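PDB 4UPK: phosphonate monoester hydrolase, which belongs to the sulfatase family of the alkaline phosphatase superfamily, enzymes built round a large central beta sheet flanked by helices. Local coordinates for residues R74-T79 with V363-Y368; Y189-D194 with L294-L299; P244-P249 with Q307-V312; D464-L469 with L480-G485. One frame throughout, in Å; residues are numbered along the deposited sequence.

Overall arrangement
The four contacts fall into two neighbouring pairs. Contacts 2 and 3 have centres 11 Å apart and touch through their loops, where Tyr189 O lies 3.4 Å from Val247 CG1 and Leu294 packs on Pro245; along the chain their segments alternate. Contacts 1 and 4 follow each other in sequence, with centres 14 Å apart, and meet where Tyr364 CE1 comes 3.7 Å from Phe481 CZ. Contact 1 lies nearest the centre of the folded chain, its own centre about 9 Å from it, beside strand 70-76 of the large mixed sheet, whereas contact 4 belongs to the four-stranded antiparallel sheet. The two most distant contacts are 2 and 4, whose centres are 40 Å apart.

Contact 1: residues R74-T79 with V363-Y368; sequences RHYSVT and VYDAAY
Ser77 and Tyr368 make the one hydrogen bond between the two segments: Ser77 N donates to Tyr368 O at 2.9 Å, nearly straight but rising 38° out of the carbonyl plane. The same oxygen also receives a CA-H...O contact from Tyr76 CA at 3.5 Å, so two successive residues of 74-79 converge on one carbonyl.

The aromatic side chains supply the packing. Tyr76 and Tyr368 cross at about a right angle, with Tyr76 CD2 touching Tyr368 CB at 4.1 Å. Further along the Tyr76 ring, CE2 lies 4.0 Å from Asp365 CG, and the carboxylate plane is turned 64° from the ring. With its CG set beside the backbone N (chi1 -54°), the Tyr368 ring runs along the chain after Tyr76, placing CD2 3.4 Å from Ser77 O and its CE2 edge against the backbone of Thr79.

The polar ends find partners beyond the interface: Asp365 OD1 forms a salt bridge with Arg463, Tyr368 OH bonds Thr362 O, and Ser77 OG bonds the Ser85 hydroxyl. Within 74-79, Ser77 OG also donates to Thr79 O at 2.7 Å, in the carbonyl plane. The contact thus fastens the 3-10 segment 365-367, on the loop leading to strand 372-375, against the end of strand 70-76; strands 70-76 and 372-375 are antiparallel neighbours in the mixed central sheet of the sulfatase fold.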
loop_
_atom_site.group_PDB
_atom_site.type_symbol
_atom_site.label_atom_id
_atom_site.label_comp_id
_atom_site.label_asym_id
_atom_site.label_seq_id
_atom_site.Cartn_x
_atom_site.Cartn_y
_atom_site.Cartn_z
ATOM N N ARG A 74 9.626 5.275 -40.390
ATOM C CA ARG A 74 10.415 4.148 -39.884
ATOM C C ARG A 74 10.001 3.847 -38.439
ATOM O O ARG A 74 10.848 3.711 -37.557
ATOM C CB ARG A 74 11.926 4.449 -40.020
ATOM C CG ARG A 74 12.740 3.241 -40.458
ATOM C CD ARG A 74 14.120 3.623 -40.967
ATOM N NE ARG A 74 14.814 2.487 -41.590
ATOM C CZ ARG A 74 15.919 1.913 -41.110
ATOM N NH1 ARG A 74 16.483 2.365 -39.994
ATOM N NH2 ARG A 74 16.472 0.887 -41.748
ATOM N N HIS A 75 8.675 3.750 -38.211
ATOM C CA HIS A 75 8.066 3.517 -36.906
ATOM C C HIS A 75 7.727 2.049 -36.687
ATOM O O HIS A 75 7.005 1.439 -37.481
ATOM C CB HIS A 75 6.835 4.411 -36.711
ATOM C CG HIS A 75 6.318 4.418 -35.311
ATOM N ND1 HIS A 75 6.991 5.079 -34.297
ATOM C CD2 HIS A 75 5.223 3.824 -34.791
ATOM C CE1 HIS A 75 6.275 4.884 -33.202
ATOM N NE2 HIS A 75 5.208 4.129 -33.446
ATOM N N TYR A 76 8.249 1.482 -35.584
ATOM C CA TYR A 76 8.092 0.068 -35.279
ATOM C C TYR A 76 7.592 -0.191 -33.888
ATOM O O TYR A 76 8.001 0.479 -32.948
ATOM C CB TYR A 76 9.437 -0.672 -35.506
ATOM C CG TYR A 76 9.879 -0.684 -36.952
ATOM C CD1 TYR A 76 10.550 0.404 -37.508
ATOM C CD2 TYR A 76 9.616 -1.774 -37.776
ATOM C CE1 TYR A 76 10.858 0.449 -38.871
ATOM C CE2 TYR A 76 9.969 -1.757 -39.131
ATOM C CZ TYR A 76 10.593 -0.642 -39.669
ATOM O OH TYR A 76 10.968 -0.591 -40.994
ATOM N N SER A 77 6.716 -1.201 -33.756
ATOM C CA SER A 77 6.242 -1.679 -32.458
ATOM C C SER A 77 7.474 -2.342 -31.770
ATOM O O SER A 77 8.245 -3.011 -32.459
ATOM C CB SER A 77 5.130 -2.705 -32.658
ATOM O OG SER A 77 4.695 -3.177 -31.396
ATOM N N VAL A 78 7.694 -2.121 -30.457
ATOM C CA VAL A 78 8.838 -2.707 -29.744
ATOM C C VAL A 78 8.536 -4.113 -29.244
ATOM O O VAL A 78 9.427 -4.810 -28.748
ATOM C CB VAL A 78 9.452 -1.805 -28.635
ATOM C CG1 VAL A 78 9.719 -0.400 -29.145
ATOM C CG2 VAL A 78 8.581 -1.779 -27.373
ATOM N N THR A 79 7.276 -4.533 -29.353
ATOM C CA THR A 79 6.887 -5.873 -28.928
ATOM C C THR A 79 5.598 -6.323 -29.538
ATOM O O THR A 79 4.893 -5.519 -30.124
ATOM C CB THR A 79 7.008 -6.101 -27.403
ATOM O OG1 THR A 79 6.865 -7.494 -27.123
ATOM C CG2 THR A 79 6.025 -5.293 -26.614
ATOM N N VAL A 363 8.849 -12.515 -36.857
ATOM C CA VAL A 363 9.997 -11.602 -36.760
ATOM C C VAL A 363 10.128 -10.652 -37.964
ATOM O O VAL A 363 11.015 -9.797 -37.953
ATOM C CB VAL A 363 11.320 -12.370 -36.466
ATOM C CG1 VAL A 363 11.230 -13.133 -35.148
ATOM C CG2 VAL A 363 11.694 -13.310 -37.619
ATOM N N TYR A 364 9.270 -10.811 -39.000
ATOM C CA TYR A 364 9.319 -9.936 -40.174
ATOM C C TYR A 364 8.704 -8.574 -39.889
ATOM O O TYR A 364 7.764 -8.474 -39.086
ATOM C CB TYR A 364 8.709 -10.595 -41.438
ATOM C CG TYR A 364 9.470 -11.807 -41.925
ATOM C CD1 TYR A 364 10.846 -11.741 -42.172
ATOM C CD2 TYR A 364 8.820 -13.020 -42.150
ATOM C CE1 TYR A 364 11.552 -12.852 -42.628
ATOM C CE2 TYR A 364 9.514 -14.131 -42.631
ATOM C CZ TYR A 364 10.880 -14.041 -42.870
ATOM O OH TYR A 364 11.577 -15.142 -43.314
ATOM N N ASP A 365 9.252 -7.532 -40.549
ATOM C CA ASP A 365 8.879 -6.126 -40.401
ATOM C C ASP A 365 7.391 -5.812 -40.504
ATOM O O ASP A 365 6.907 -4.985 -39.729
ATOM C CB ASP A 365 9.717 -5.216 -41.328
ATOM C CG ASP A 365 11.187 -5.085 -40.932
ATOM O OD1 ASP A 365 11.550 -5.496 -39.793
ATOM O OD2 ASP A 365 11.967 -4.543 -41.735
ATOM N N ALA A 366 6.658 -6.484 -41.429
ATOM C CA ALA A 366 5.217 -6.276 -41.626
ATOM C C ALA A 366 4.394 -6.466 -40.329
ATOM O O ALA A 366 3.362 -5.823 -40.168
ATOM C CB ALA A 366 4.693 -7.160 -42.759
ATOM N N ALA A 367 4.906 -7.277 -39.381
ATOM C CA ALA A 367 4.267 -7.521 -38.080
ATOM C C ALA A 367 4.481 -6.359 -37.071
ATOM O O ALA A 367 3.763 -6.301 -36.072
ATOM C CB ALA A 367 4.781 -8.829 -37.490
ATOM N N TYR A 368 5.457 -5.445 -37.336
ATOM C CA TYR A 368 5.873 -4.357 -36.434
ATOM C C TYR A 368 5.792 -2.979 -37.028
ATOM O O TYR A 368 5.506 -2.050 -36.284
ATOM C CB TYR A 368 7.316 -4.579 -35.883
ATOM C CG TYR A 368 7.506 -5.915 -35.211
ATOM C CD1 TYR A 368 7.838 -7.045 -35.949
ATOM C CD2 TYR A 368 7.392 -6.050 -33.826
ATOM C CE1 TYR A 368 7.976 -8.293 -35.345
ATOM C CE2 TYR A 368 7.544 -7.293 -33.207
ATOM C CZ TYR A 368 7.825 -8.415 -33.977
ATOM O OH TYR A 368 7.973 -9.661 -33.416
#

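Contact 2: residues Y189-D194 with L294-L299; sequences YVPRPD and LGFPDL
Phe296 presents the edge of its ring, not a face, to Pro191: Phe296 CE1 lies 3.8 Å from Pro191 CD, which sits in the ring plane, and Pro191 CG is only slightly farther away. The two side chains approach from opposite directions, and Phe296 also leans on Pro199. The other aromatic group, Tyr189, meets Leu294 through the base of its side chain, with Tyr189 CB 3.8 Å from Leu294 CD1, while its ring leads away to an edge-to-face stack and a hydroxyl bond with Tyr185.

Leu294 makes most of the remaining contact. An extended chain, with CD1 anti to CA (chi2 -175°), carries that methyl to Tyr189, while Leu294 CB lies 4.2 Å from Val190 CG2. On the backbone side, Leu294 O comes within 3.5 Å of Pro191 CD and also borders the methyls of Val190.

One water bridges the two segments, donating to Tyr189 O at 2.7 Å and accepting from Leu294 N at 3.0 Å. With no direct hydrogen bond across it, the contact between these two irregular loops relies on aliphatic and ring-edge packing, and the water satisfies a backbone C=O and an N-H that do not bond each other directly.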
loop_
_atom_site.group_PDB
_atom_site.type_symbol
_atom_site.label_atom_id
_atom_site.label_comp_id
_atom_site.label_asym_id
_atom_site.label_seq_id
_atom_site.Cartn_x
_atom_site.Cartn_y
_atom_site.Cartn_z
ATOM N N TYR A 189 -20.169 -12.213 -36.253
ATOM C CA TYR A 189 -18.982 -12.159 -37.123
ATOM C C TYR A 189 -19.019 -13.060 -38.359
ATOM O O TYR A 189 -18.081 -13.036 -39.166
ATOM C CB TYR A 189 -17.724 -12.435 -36.276
ATOM C CG TYR A 189 -17.505 -11.404 -35.201
ATOM C CD1 TYR A 189 -17.065 -10.121 -35.520
ATOM C CD2 TYR A 189 -17.789 -11.686 -33.866
ATOM C CE1 TYR A 189 -16.877 -9.155 -34.536
ATOM C CE2 TYR A 189 -17.601 -10.726 -32.869
ATOM C CZ TYR A 189 -17.137 -9.463 -33.211
ATOM O OH TYR A 189 -16.919 -8.500 -32.260
ATOM N N VAL A 190 -20.091 -13.867 -38.489
ATOM C CA VAL A 190 -20.285 -14.790 -39.610
ATOM C C VAL A 190 -20.771 -13.976 -40.836
ATOM O O VAL A 190 -21.787 -13.282 -40.728
ATOM C CB VAL A 190 -21.239 -15.971 -39.246
ATOM C CG1 VAL A 190 -21.464 -16.900 -40.434
ATOM C CG2 VAL A 190 -20.713 -16.761 -38.045
ATOM N N PRO A 191 -20.037 -14.014 -41.977
ATOM C CA PRO A 191 -20.486 -13.286 -43.170
ATOM C C PRO A 191 -21.790 -13.870 -43.710
ATOM O O PRO A 191 -22.005 -15.091 -43.647
ATOM C CB PRO A 191 -19.338 -13.500 -44.170
ATOM C CG PRO A 191 -18.165 -13.954 -43.355
ATOM C CD PRO A 191 -18.796 -14.759 -42.261
ATOM N N ARG A 192 -22.677 -13.002 -44.187
ATOM C CA ARG A 192 -23.970 -13.406 -44.744
ATOM C C ARG A 192 -23.756 -14.408 -45.883
ATOM O O ARG A 192 -23.021 -14.113 -46.831
ATOM C CB ARG A 192 -24.733 -12.181 -45.264
ATOM C CG ARG A 192 -26.231 -12.359 -45.438
ATOM C CD ARG A 192 -26.887 -11.014 -45.749
ATOM N NE ARG A 192 -26.708 -10.006 -44.684
ATOM C CZ ARG A 192 -27.078 -8.729 -44.784
ATOM N NH1 ARG A 192 -27.641 -8.276 -45.900
ATOM N NH2 ARG A 192 -26.886 -7.897 -43.770
ATOM N N PRO A 193 -24.348 -15.617 -45.777
ATOM C CA PRO A 193 -24.216 -16.580 -46.878
ATOM C C PRO A 193 -25.116 -16.173 -48.059
ATOM O O PRO A 193 -25.938 -15.259 -47.921
ATOM C CB PRO A 193 -24.669 -17.904 -46.244
ATOM C CG PRO A 193 -25.634 -17.514 -45.173
ATOM C CD PRO A 193 -25.261 -16.115 -44.716
ATOM N N ASP A 194 -24.980 -16.861 -49.206
ATOM C CA ASP A 194 -25.806 -16.624 -50.389
ATOM C C ASP A 194 -27.276 -16.933 -50.104
ATOM O O ASP A 194 -27.584 -17.535 -49.070
ATOM C CB ASP A 194 -25.294 -17.448 -51.585
ATOM C CG ASP A 194 -23.939 -17.009 -52.121
ATOM O OD1 ASP A 194 -23.355 -16.040 -51.566
ATOM O OD2 ASP A 194 -23.456 -17.633 -53.090
ATOM N N LEU A 294 -14.910 -16.486 -39.220
ATOM C CA LEU A 294 -15.845 -17.389 -38.523
ATOM C C LEU A 294 -16.865 -17.995 -39.505
ATOM O O LEU A 294 -17.417 -17.263 -40.328
ATOM C CB LEU A 294 -16.561 -16.697 -37.335
ATOM C CG LEU A 294 -15.710 -16.388 -36.076
ATOM C CD1 LEU A 294 -16.581 -15.819 -34.961
ATOM C CD2 LEU A 294 -14.971 -17.638 -35.533
ATOM N N GLY A 295 -17.049 -19.321 -39.443
ATOM C CA GLY A 295 -17.988 -20.066 -40.286
ATOM C C GLY A 295 -17.388 -20.884 -41.419
ATOM O O GLY A 295 -18.131 -21.434 -42.248
ATOM N N PHE A 296 -16.035 -20.947 -41.481
ATOM C CA PHE A 296 -15.236 -21.646 -42.504
ATOM C C PHE A 296 -14.123 -22.485 -41.802
ATOM O O PHE A 296 -12.955 -22.076 -41.787
ATOM C CB PHE A 296 -14.635 -20.625 -43.507
ATOM C CG PHE A 296 -15.658 -19.692 -44.114
ATOM C CD1 PHE A 296 -16.040 -18.523 -43.453
ATOM C CD2 PHE A 296 -16.257 -19.988 -45.335
ATOM C CE1 PHE A 296 -17.026 -17.689 -43.990
ATOM C CE2 PHE A 296 -17.218 -19.135 -45.884
ATOM C CZ PHE A 296 -17.603 -18.001 -45.203
ATOM N N PRO A 297 -14.486 -23.631 -41.152
ATOM C CA PRO A 297 -13.468 -24.396 -40.418
ATOM C C PRO A 297 -12.472 -25.145 -41.300
ATOM O O PRO A 297 -11.336 -25.354 -40.877
ATOM C CB PRO A 297 -14.294 -25.339 -39.537
ATOM C CG PRO A 297 -15.577 -25.535 -40.272
ATOM C CD PRO A 297 -15.830 -24.271 -41.051
ATOM N N ASP A 298 -12.898 -25.515 -42.521
ATOM C CA ASP A 298 -12.129 -26.289 -43.491
ATOM C C ASP A 298 -11.573 -25.431 -44.652
ATOM O O ASP A 298 -11.118 -25.972 -45.667
ATOM C CB ASP A 298 -12.999 -27.454 -44.003
ATOM C CG ASP A 298 -13.660 -28.261 -42.890
ATOM O OD1 ASP A 298 -12.940 -28.688 -41.944
ATOM O OD2 ASP A 298 -14.894 -28.463 -42.956
ATOM N N LEU A 299 -11.580 -24.093 -44.475
ATOM C CA LEU A 299 -11.113 -23.097 -45.442
ATOM C C LEU A 299 -9.686 -23.376 -45.911
ATOM O O LEU A 299 -8.761 -23.444 -45.089
ATOM C CB LEU A 299 -11.230 -21.672 -44.854
ATOM C CG LEU A 299 -11.035 -20.503 -45.842
ATOM C CD1 LEU A 299 -12.177 -20.442 -46.887
ATOM C CD2 LEU A 299 -10.877 -19.196 -45.107
HETATM O O HOH W 1 -15.675 -13.736 -40.043
#

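Contact 3: residues P244-P249 with Q307-V312; sequences PPLVAP and QTLRAV
Leu246 points from its loop toward helix 303-333, and its CB already touches Val312 CG1 at 3.9 Å. The next bond places CG beside the backbone N (chi1 -65°), and the chain then runs on straight to CD1 (chi2 175°). This terminal methyl reaches the turn before Val312, lying 3.6 Å from Leu309 O and 3.9 Å from Leu309 CG, with CB and CD2 of the same residue close behind; the two leucine side chains cross at about a right angle. Leu309 and Val312, three residues apart, thus form one stripe of the helix, which Leu316 carries on under Leu246 and Ala248. The loop that lies on this stripe follows strand 234-239 of the central sheet and includes a cis peptide bond before Pro245. Val312 answers with a single methyl: CG1, anti to its own backbone N, presses into the loop backbone, 3.7 Å from Val247 N and 3.8 Å from Leu246 C. The same CG1 meets Ala248 CB at 4.3 Å.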
loop_
_atom_site.group_PDB
_atom_site.type_symbol
_atom_site.label_atom_id
_atom_site.label_comp_id
_atom_site.label_asym_id
_atom_site.label_seq_id
_atom_site.Cartn_x
_atom_site.Cartn_y
_atom_site.Cartn_z
ATOM N N PRO A 244 -9.164 -9.774 -37.392
ATOM C CA PRO A 244 -10.057 -10.943 -37.471
ATOM C C PRO A 244 -11.093 -10.962 -36.327
ATOM O O PRO A 244 -10.832 -10.360 -35.285
ATOM C CB PRO A 244 -9.079 -12.134 -37.388
ATOM C CG PRO A 244 -7.847 -11.600 -36.760
ATOM C CD PRO A 244 -7.751 -10.190 -37.214
ATOM N N PRO A 245 -12.264 -11.640 -36.451
ATOM C CA PRO A 245 -12.772 -12.408 -37.607
ATOM C C PRO A 245 -13.128 -11.436 -38.711
ATOM O O PRO A 245 -13.939 -10.532 -38.504
ATOM C CB PRO A 245 -14.000 -13.152 -37.043
ATOM C CG PRO A 245 -13.933 -12.983 -35.538
ATOM C CD PRO A 245 -13.235 -11.671 -35.345
ATOM N N LEU A 246 -12.435 -11.572 -39.849
ATOM C CA LEU A 246 -12.585 -10.719 -41.019
ATOM C C LEU A 246 -13.969 -10.786 -41.654
ATOM O O LEU A 246 -14.351 -11.788 -42.256
ATOM C CB LEU A 246 -11.472 -10.956 -42.062
ATOM C CG LEU A 246 -10.037 -10.589 -41.649
ATOM C CD1 LEU A 246 -9.056 -10.993 -42.737
ATOM C CD2 LEU A 246 -9.907 -9.082 -41.356
ATOM N N VAL A 247 -14.726 -9.704 -41.464
ATOM C CA VAL A 247 -16.057 -9.478 -41.994
ATOM C C VAL A 247 -16.244 -7.972 -42.079
ATOM O O VAL A 247 -15.847 -7.262 -41.160
ATOM C CB VAL A 247 -17.197 -10.238 -41.224
ATOM C CG1 VAL A 247 -17.409 -9.725 -39.789
ATOM C CG2 VAL A 247 -18.494 -10.250 -42.022
ATOM N N ALA A 248 -16.811 -7.483 -43.198
ATOM C CA ALA A 248 -17.055 -6.058 -43.401
ATOM C C ALA A 248 -18.507 -5.807 -43.761
ATOM O O ALA A 248 -19.084 -6.598 -44.516
ATOM C CB ALA A 248 -16.123 -5.496 -44.474
ATOM N N PRO A 249 -19.154 -4.745 -43.200
ATOM C CA PRO A 249 -20.546 -4.473 -43.587
ATOM C C PRO A 249 -20.632 -3.902 -45.017
ATOM O O PRO A 249 -19.645 -3.337 -45.510
ATOM C CB PRO A 249 -20.996 -3.476 -42.523
ATOM C CG PRO A 249 -19.767 -2.705 -42.204
ATOM C CD PRO A 249 -18.638 -3.700 -42.285
ATOM N N GLN A 307 -6.535 -13.640 -51.186
ATOM C CA GLN A 307 -6.871 -12.340 -51.779
ATOM C C GLN A 307 -8.207 -11.758 -51.283
ATOM O O GLN A 307 -8.350 -10.537 -51.177
ATOM C CB GLN A 307 -6.776 -12.387 -53.314
ATOM C CG GLN A 307 -5.366 -12.678 -53.851
ATOM C CD GLN A 307 -4.346 -11.621 -53.532
ATOM O OE1 GLN A 307 -3.720 -11.625 -52.476
ATOM N NE2 GLN A 307 -4.116 -10.711 -54.456
ATOM N N THR A 308 -9.162 -12.641 -50.950
ATOM C CA THR A 308 -10.481 -12.270 -50.436
ATOM C C THR A 308 -10.354 -11.670 -49.044
ATOM O O THR A 308 -10.887 -10.587 -48.802
ATOM C CB THR A 308 -11.471 -13.445 -50.567
ATOM O OG1 THR A 308 -11.531 -13.834 -51.942
ATOM C CG2 THR A 308 -12.854 -13.088 -50.097
ATOM N N LEU A 309 -9.595 -12.344 -48.160
ATOM C CA LEU A 309 -9.293 -11.909 -46.807
ATOM C C LEU A 309 -8.583 -10.561 -46.853
ATOM O O LEU A 309 -8.906 -9.674 -46.067
ATOM C CB LEU A 309 -8.387 -12.953 -46.128
ATOM C CG LEU A 309 -9.082 -13.960 -45.219
ATOM C CD1 LEU A 309 -9.871 -14.985 -46.013
ATOM C CD2 LEU A 309 -8.088 -14.634 -44.314
ATOM N N ARG A 310 -7.624 -10.407 -47.793
ATOM C CA ARG A 310 -6.845 -9.199 -48.048
ATOM C C ARG A 310 -7.754 -8.037 -48.480
ATOM O O ARG A 310 -7.612 -6.940 -47.939
ATOM C CB ARG A 310 -5.730 -9.495 -49.068
ATOM C CG ARG A 310 -4.541 -10.191 -48.432
ATOM C CD ARG A 310 -3.554 -10.826 -49.402
ATOM N NE ARG A 310 -2.832 -9.864 -50.247
ATOM C CZ ARG A 310 -1.712 -9.231 -49.900
ATOM N NH1 ARG A 310 -1.162 -9.446 -48.711
ATOM N NH2 ARG A 310 -1.130 -8.380 -50.745
ATOM N N ALA A 311 -8.745 -8.301 -49.377
ATOM C CA ALA A 311 -9.736 -7.314 -49.824
ATOM C C ALA A 311 -10.692 -6.896 -48.674
ATOM O O ALA A 311 -11.045 -5.717 -48.589
ATOM C CB ALA A 311 -10.537 -7.857 -51.004
ATOM N N VAL A 312 -11.109 -7.856 -47.814
ATOM C CA VAL A 312 -11.988 -7.613 -46.657
ATOM C C VAL A 312 -11.278 -6.720 -45.636
ATOM O O VAL A 312 -11.869 -5.749 -45.169
ATOM C CB VAL A 312 -12.549 -8.938 -46.047
ATOM C CG1 VAL A 312 -13.255 -8.684 -44.705
ATOM C CG2 VAL A 312 -13.492 -9.637 -47.039
#

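Contact 4: residues D464-L469 with L480-G485; sequences DARFTL and LFDHQG
A beta hairpin, the last two strands of the four-stranded antiparallel sheet, brings Thr468 opposite Phe481 as a hydrogen-bonded pair: Thr468 N donates to Phe481 O at 3.0 Å, and Phe481 N to Thr468 O at 2.9 Å. Non-hydrogen-bonded pairs, Phe467 with Asp482 and Leu469 with Leu480, lie to either side. On their face Phe467 CD1 packs on Leu480 CD1 at 3.8 Å, and helix 499-515 lies against both residues through Leu505. On the other face Thr468 OG1 bonds His483 NE2 at 2.8 Å, in the plane of the imidazole.

Past the strand ends, His483 N donates to Arg466 O, and a type I turn runs from Asp482 to Gly485. Arg466, extended with CG anti to the backbone N (chi1 -179°), grips Asp482 side-on in a salt bridge, NE to OD1 at 2.9 Å and NH2 to OD2 at 3.0 Å, both from above a carboxylate turned 60° from the guanidinium. Phe467 CZ lies over one face of that guanidinium and Gln484 NE2 over the opposite one. Asp482 OD1 also closes an Asx turn by accepting from Gln484 N at 3.0 Å, on the other face of the carboxylate from Arg466 NE.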
loop_
_atom_site.group_PDB
_atom_site.type_symbol
_atom_site.label_atom_id
_atom_site.label_comp_id
_atom_site.label_asym_id
_atom_site.label_seq_id
_atom_site.Cartn_x
_atom_site.Cartn_y
_atom_site.Cartn_z
ATOM N N ASP A 464 19.002 -2.392 -38.177
ATOM C CA ASP A 464 20.093 -1.508 -38.535
ATOM C C ASP A 464 19.758 -0.967 -39.945
ATOM O O ASP A 464 18.852 -1.495 -40.603
ATOM C CB ASP A 464 21.385 -2.364 -38.477
ATOM C CG ASP A 464 22.633 -1.827 -39.116
ATOM O OD1 ASP A 464 23.214 -0.879 -38.567
ATOM O OD2 ASP A 464 23.078 -2.412 -40.113
ATOM N N ALA A 465 20.446 0.094 -40.391
ATOM C CA ALA A 465 20.238 0.705 -41.718
ATOM C C ALA A 465 20.352 -0.315 -42.889
ATOM O O ALA A 465 19.618 -0.215 -43.881
ATOM C CB ALA A 465 21.227 1.845 -41.922
ATOM N N ARG A 466 21.270 -1.298 -42.742
ATOM C CA ARG A 466 21.534 -2.352 -43.711
ATOM C C ARG A 466 20.985 -3.737 -43.276
ATOM O O ARG A 466 20.393 -4.446 -44.083
ATOM C CB ARG A 466 23.047 -2.443 -43.993
ATOM C CG ARG A 466 23.377 -3.516 -45.024
ATOM C CD ARG A 466 24.822 -3.566 -45.387
ATOM N NE ARG A 466 25.081 -4.747 -46.201
ATOM C CZ ARG A 466 26.267 -5.318 -46.338
ATOM N NH1 ARG A 466 27.324 -4.825 -45.714
ATOM N NH2 ARG A 466 26.401 -6.401 -47.080
ATOM N N PHE A 467 21.230 -4.133 -42.029
ATOM C CA PHE A 467 20.820 -5.452 -41.574
ATOM C C PHE A 467 19.697 -5.497 -40.570
ATOM O O PHE A 467 19.398 -4.509 -39.891
ATOM C CB PHE A 467 22.024 -6.196 -40.983
ATOM C CG PHE A 467 23.186 -6.496 -41.903
ATOM C CD1 PHE A 467 23.196 -7.643 -42.686
ATOM C CD2 PHE A 467 24.312 -5.683 -41.915
ATOM C CE1 PHE A 467 24.296 -7.951 -43.502
ATOM C CE2 PHE A 467 25.411 -5.995 -42.727
ATOM C CZ PHE A 467 25.381 -7.115 -43.535
ATOM N N THR A 468 19.084 -6.688 -40.463
ATOM C CA THR A 468 18.108 -7.049 -39.440
ATOM C C THR A 468 18.641 -8.330 -38.826
ATOM O O THR A 468 18.918 -9.295 -39.536
ATOM C CB THR A 468 16.668 -7.162 -39.960
ATOM O OG1 THR A 468 16.248 -5.889 -40.432
ATOM C CG2 THR A 468 15.689 -7.643 -38.874
ATOM N N LEU A 469 18.841 -8.298 -37.523
ATOM C CA LEU A 469 19.331 -9.418 -36.743
ATOM C C LEU A 469 18.199 -9.927 -35.828
ATOM O O LEU A 469 17.500 -9.125 -35.203
ATOM C CB LEU A 469 20.561 -8.981 -35.901
ATOM C CG LEU A 469 21.027 -9.956 -34.799
ATOM C CD1 LEU A 469 21.849 -11.109 -35.363
ATOM C CD2 LEU A 469 21.783 -9.243 -33.772
ATOM N N LEU A 480 19.818 -13.364 -40.013
ATOM C CA LEU A 480 20.447 -12.153 -40.513
ATOM C C LEU A 480 19.925 -11.845 -41.912
ATOM O O LEU A 480 20.059 -12.667 -42.798
ATOM C CB LEU A 480 21.965 -12.229 -40.464
ATOM C CG LEU A 480 22.698 -10.916 -40.792
ATOM C CD1 LEU A 480 22.498 -9.890 -39.702
ATOM C CD2 LEU A 480 24.173 -11.182 -41.059
ATOM N N PHE A 481 19.285 -10.667 -42.076
ATOM C CA PHE A 481 18.718 -10.209 -43.334
ATOM C C PHE A 481 19.448 -8.956 -43.802
ATOM O O PHE A 481 19.474 -7.960 -43.097
ATOM C CB PHE A 481 17.188 -9.981 -43.208
ATOM C CG PHE A 481 16.443 -11.132 -42.559
ATOM C CD1 PHE A 481 16.384 -12.380 -43.173
ATOM C CD2 PHE A 481 15.779 -10.959 -41.352
ATOM C CE1 PHE A 481 15.706 -13.447 -42.573
ATOM C CE2 PHE A 481 15.081 -12.022 -40.760
ATOM C CZ PHE A 481 15.044 -13.257 -41.378
ATOM N N ASP A 482 20.072 -9.025 -44.980
ATOM C CA ASP A 482 20.795 -7.925 -45.603
ATOM C C ASP A 482 19.855 -7.157 -46.563
ATOM O O ASP A 482 19.431 -7.702 -47.587
ATOM C CB ASP A 482 22.026 -8.483 -46.344
ATOM C CG ASP A 482 22.930 -7.468 -47.035
ATOM O OD1 ASP A 482 22.694 -6.236 -46.871
ATOM O OD2 ASP A 482 23.845 -7.898 -47.770
ATOM N N HIS A 483 19.552 -5.892 -46.237
ATOM C CA HIS A 483 18.697 -5.044 -47.055
ATOM C C HIS A 483 19.371 -4.475 -48.326
ATOM O O HIS A 483 18.689 -3.913 -49.182
ATOM C CB HIS A 483 17.902 -4.026 -46.215
ATOM C CG HIS A 483 17.088 -4.666 -45.116
ATOM N ND1 HIS A 483 15.950 -5.430 -45.394
ATOM C CD2 HIS A 483 17.281 -4.652 -43.774
ATOM C CE1 HIS A 483 15.495 -5.840 -44.220
ATOM N NE2 HIS A 483 16.264 -5.400 -43.214
ATOM N N GLN A 484 20.690 -4.692 -48.477
ATOM C CA GLN A 484 21.457 -4.342 -49.668
ATOM C C GLN A 484 21.529 -5.573 -50.604
ATOM O O GLN A 484 21.950 -5.454 -51.750
ATOM C CB GLN A 484 22.865 -3.866 -49.290
ATOM C CG GLN A 484 22.974 -2.349 -49.145
ATOM C CD GLN A 484 24.312 -1.909 -48.605
ATOM O OE1 GLN A 484 24.373 -1.096 -47.685
ATOM N NE2 GLN A 484 25.411 -2.434 -49.147
ATOM N N GLY A 485 21.123 -6.737 -50.080
ATOM C CA GLY A 485 21.059 -8.015 -50.783
ATOM C C GLY A 485 19.622 -8.430 -51.013
ATOM O O GLY A 485 18.835 -7.652 -51.560
#